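Pyruvate carboxylase protein (Rhizobium etli, PDB 2QF7) is a multidomain, biotin-dependent carboxylase that joins an ATP-grasp module, a TIM-barrel domain and a biotin-carrying domain in one tetramer-forming chain. Local coordinates at residues D915-V923 with E946-K954. Numbering follows the deposited sequence.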
loop_
_atom_site.group_PDB
_atom_site.type_symbol
_atom_site.label_atom_id
_atom_site.label_comp_id
_atom_site.label_asym_id
_atom_site.label_seq_id
_atom_site.Cartn_x
_atom_site.Cartn_y
_atom_site.Cartn_z
ATOM N N ASP A 915 57.292 -10.275 -9.189
ATOM C CA ASP A 915 56.414 -11.421 -8.982
ATOM C C ASP A 915 55.686 -11.747 -10.282
ATOM O O ASP A 915 55.604 -12.900 -10.679
ATOM C CB ASP A 915 55.313 -11.107 -7.958
ATOM C CG ASP A 915 55.816 -11.035 -6.525
ATOM O OD1 ASP A 915 56.863 -11.613 -6.230
ATOM O OD2 ASP A 915 55.129 -10.389 -5.702
ATOM N N VAL A 916 55.092 -10.735 -10.893
ATOM C CA VAL A 916 54.332 -10.925 -12.141
ATOM C C VAL A 916 55.185 -11.609 -13.226
ATOM O O VAL A 916 54.717 -12.539 -13.873
ATOM C CB VAL A 916 53.698 -9.609 -12.656
ATOM C CG1 VAL A 916 52.929 -9.822 -13.966
ATOM C CG2 VAL A 916 52.709 -9.007 -11.609
ATOM N N VAL A 917 56.434 -11.189 -13.409
ATOM C CA VAL A 917 57.228 -11.726 -14.531
ATOM C C VAL A 917 58.052 -12.986 -14.204
ATOM O O VAL A 917 58.472 -13.721 -15.121
ATOM C CB VAL A 917 58.092 -10.624 -15.217
ATOM C CG1 VAL A 917 57.209 -9.453 -15.619
ATOM C CG2 VAL A 917 59.209 -10.139 -14.306
ATOM N N SER A 918 58.244 -13.270 -12.913
ATOM C CA SER A 918 59.122 -14.340 -12.474
ATOM C C SER A 918 58.700 -15.721 -12.974
ATOM O O SER A 918 57.505 -16.028 -12.983
ATOM C CB SER A 918 59.195 -14.372 -10.951
ATOM O OG SER A 918 58.358 -15.388 -10.430
ATOM N N PRO A 919 59.689 -16.570 -13.364
ATOM C CA PRO A 919 59.393 -17.953 -13.738
ATOM C C PRO A 919 58.870 -18.830 -12.602
ATOM O O PRO A 919 58.384 -19.925 -12.872
ATOM C CB PRO A 919 60.750 -18.496 -14.223
ATOM C CG PRO A 919 61.780 -17.622 -13.594
ATOM C CD PRO A 919 61.124 -16.252 -13.518
ATOM N N ASP A 920 58.989 -18.399 -11.347
ATOM C CA ASP A 920 58.564 -19.271 -10.233
ATOM C C ASP A 920 57.387 -18.779 -9.389
ATOM O O ASP A 920 57.165 -19.274 -8.285
ATOM C CB ASP A 920 59.732 -19.751 -9.331
ATOM C CG ASP A 920 61.099 -19.225 -9.764
ATOM O OD1 ASP A 920 61.353 -18.001 -9.635
ATOM O OD2 ASP A 920 61.926 -20.052 -10.205
ATOM N N ARG A 921 56.631 -17.814 -9.903
ATOM C CA ARG A 921 55.378 -17.450 -9.269
ATOM C C ARG A 921 54.253 -17.594 -10.287
ATOM O O ARG A 921 54.250 -16.920 -11.315
ATOM C CB ARG A 921 55.455 -16.038 -8.683
ATOM C CG ARG A 921 54.182 -15.541 -8.016
ATOM C CD ARG A 921 54.008 -16.041 -6.571
ATOM N NE ARG A 921 52.857 -15.385 -5.946
ATOM C CZ ARG A 921 52.932 -14.324 -5.148
ATOM N NH1 ARG A 921 54.114 -13.795 -4.850
ATOM N NH2 ARG A 921 51.821 -13.788 -4.644
ATOM N N GLU A 922 53.314 -18.496 -10.006
ATOM C CA GLU A 922 52.164 -18.727 -10.898
ATOM C C GLU A 922 51.234 -17.542 -10.841
ATOM O O GLU A 922 50.952 -17.021 -9.763
ATOM C CB GLU A 922 51.403 -20.011 -10.533
ATOM C CG GLU A 922 52.208 -21.287 -10.732
ATOM N N VAL A 923 50.759 -17.101 -11.996
ATOM C CA VAL A 923 49.842 -15.976 -12.049
ATOM C C VAL A 923 48.801 -16.331 -13.096
ATOM O O VAL A 923 49.151 -16.817 -14.170
ATOM C CB VAL A 923 50.572 -14.654 -12.466
ATOM C CG1 VAL A 923 49.580 -13.534 -12.687
ATOM C CG2 VAL A 923 51.615 -14.246 -11.457
ATOM N N GLU A 946 59.184 -10.083 -24.005
ATOM C CA GLU A 946 59.130 -11.499 -24.334
ATOM C C GLU A 946 58.811 -12.406 -23.144
ATOM O O GLU A 946 57.959 -13.302 -23.250
ATOM C CB GLU A 946 60.437 -11.963 -25.016
ATOM C CG GLU A 946 60.629 -11.421 -26.464
ATOM C CD GLU A 946 61.965 -11.862 -27.061
ATOM O OE1 GLU A 946 62.691 -12.624 -26.395
ATOM O OE2 GLU A 946 62.292 -11.445 -28.191
ATOM N N ALA A 947 59.489 -12.187 -22.018
ATOM C CA ALA A 947 59.288 -13.050 -20.829
ATOM C C ALA A 947 57.867 -12.959 -20.235
ATOM O O ALA A 947 57.253 -13.974 -19.902
ATOM C CB ALA A 947 60.356 -12.774 -19.752
ATOM N N LEU A 948 57.359 -11.746 -20.093
ATOM C CA LEU A 948 55.980 -11.546 -19.706
ATOM C C LEU A 948 55.014 -12.212 -20.692
ATOM O O LEU A 948 54.073 -12.905 -20.275
ATOM C CB LEU A 948 55.677 -10.045 -19.596
ATOM C CG LEU A 948 54.252 -9.546 -19.342
ATOM C CD1 LEU A 948 53.839 -9.876 -17.912
ATOM C CD2 LEU A 948 54.153 -8.048 -19.611
ATOM N N GLN A 949 55.211 -11.976 -21.993
ATOM C CA GLN A 949 54.281 -12.529 -22.973
ATOM C C GLN A 949 54.280 -14.070 -22.923
ATOM O O GLN A 949 53.218 -14.693 -22.898
ATOM C CB GLN A 949 54.567 -11.952 -24.380
ATOM C CG GLN A 949 54.080 -12.721 -25.600
ATOM C CD GLN A 949 54.696 -12.130 -26.861
ATOM O OE1 GLN A 949 55.867 -12.350 -27.149
ATOM N NE2 GLN A 949 53.921 -11.341 -27.584
ATOM N N LYS A 950 55.461 -14.668 -22.848
ATOM C CA LYS A 950 55.571 -16.128 -22.746
ATOM C C LYS A 950 54.845 -16.660 -21.514
ATOM O O LYS A 950 54.087 -17.641 -21.599
ATOM C CB LYS A 950 57.044 -16.573 -22.702
ATOM C CG LYS A 950 57.263 -18.037 -23.071
ATOM C CD LYS A 950 58.761 -18.458 -22.943
ATOM C CE LYS A 950 59.021 -19.722 -23.776
ATOM N NZ LYS A 950 60.389 -20.356 -23.623
ATOM N N LYS A 951 55.086 -16.034 -20.362
ATOM C CA LYS A 951 54.441 -16.477 -19.127
ATOM C C LYS A 951 52.923 -16.425 -19.240
ATOM O O LYS A 951 52.241 -17.416 -18.941
ATOM C CB LYS A 951 54.895 -15.654 -17.927
ATOM C CG LYS A 951 54.328 -16.171 -16.606
ATOM C CD LYS A 951 55.005 -15.520 -15.454
ATOM C CE LYS A 951 54.246 -15.786 -14.171
ATOM N NZ LYS A 951 54.898 -15.065 -13.045
ATOM N N ALA A 952 52.417 -15.277 -19.690
ATOM C CA ALA A 952 50.979 -15.012 -19.780
ATOM C C ALA A 952 50.240 -15.881 -20.798
ATOM O O ALA A 952 49.091 -16.256 -20.565
ATOM C CB ALA A 952 50.738 -13.558 -20.092
ATOM N N LEU A 953 50.887 -16.200 -21.921
ATOM C CA LEU A 953 50.197 -16.919 -22.994
ATOM C C LEU A 953 50.061 -18.429 -22.750
ATOM O O LEU A 953 49.311 -19.115 -23.451
ATOM C CB LEU A 953 50.850 -16.634 -24.333
ATOM C CG LEU A 953 50.518 -15.234 -24.874
ATOM C CD1 LEU A 953 51.285 -14.946 -26.145
ATOM C CD2 LEU A 953 49.035 -15.087 -25.133
ATOM N N LYS A 954 50.826 -18.944 -21.789
ATOM C CA LYS A 954 50.742 -20.361 -21.384
ATOM C C LYS A 954 50.696 -21.300 -22.599
ATOM O O LYS A 954 49.871 -22.222 -22.666
ATOM C CB LYS A 954 49.543 -20.611 -20.449
ATOM C CG LYS A 954 49.489 -19.737 -19.179
ATOM C CD LYS A 954 48.367 -20.181 -18.209
#
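The ammonium group of K951 is bound by three backbone carbonyls of 915-923, donating to R921 O (NZ-O 2.6 Å), V916 O (NZ-O 2.7 Å) and S918 O (NZ-O 2.8 Å). NZ meets R921 O almost head-on, with a C=O...N angle of 160°, and lies in the carbonyl plane of S918, whereas it sits above that of V916, 58° out of it. With CG anti to the backbone N (chi1 -175°) and the chain extended beyond it, K951 reaches from helix 946-953 to the carbonyls at the end of helix 913-917 and in the turn after it. Three converging carbonyl dipoles would help to stabilise the positive charge. V923 crosses the lysine at about a right angle, its CG2 3.7 Å from K951 NZ. Farther out, L948 CD1 touches one methyl of each neighbouring valine, V916 CG1 at 4.0 Å and V917 CG1 at 4.1 Å. M885 of helix 872-885 packs against all three side chains, and L933 of helix 927-934 also meets L948. One lysine amine thus ties the C-terminal end of helix 913-917, through V916, and the type I turn S918-R921 to helix 946-953, within the mainly helical part of the conserved carboxylase domain.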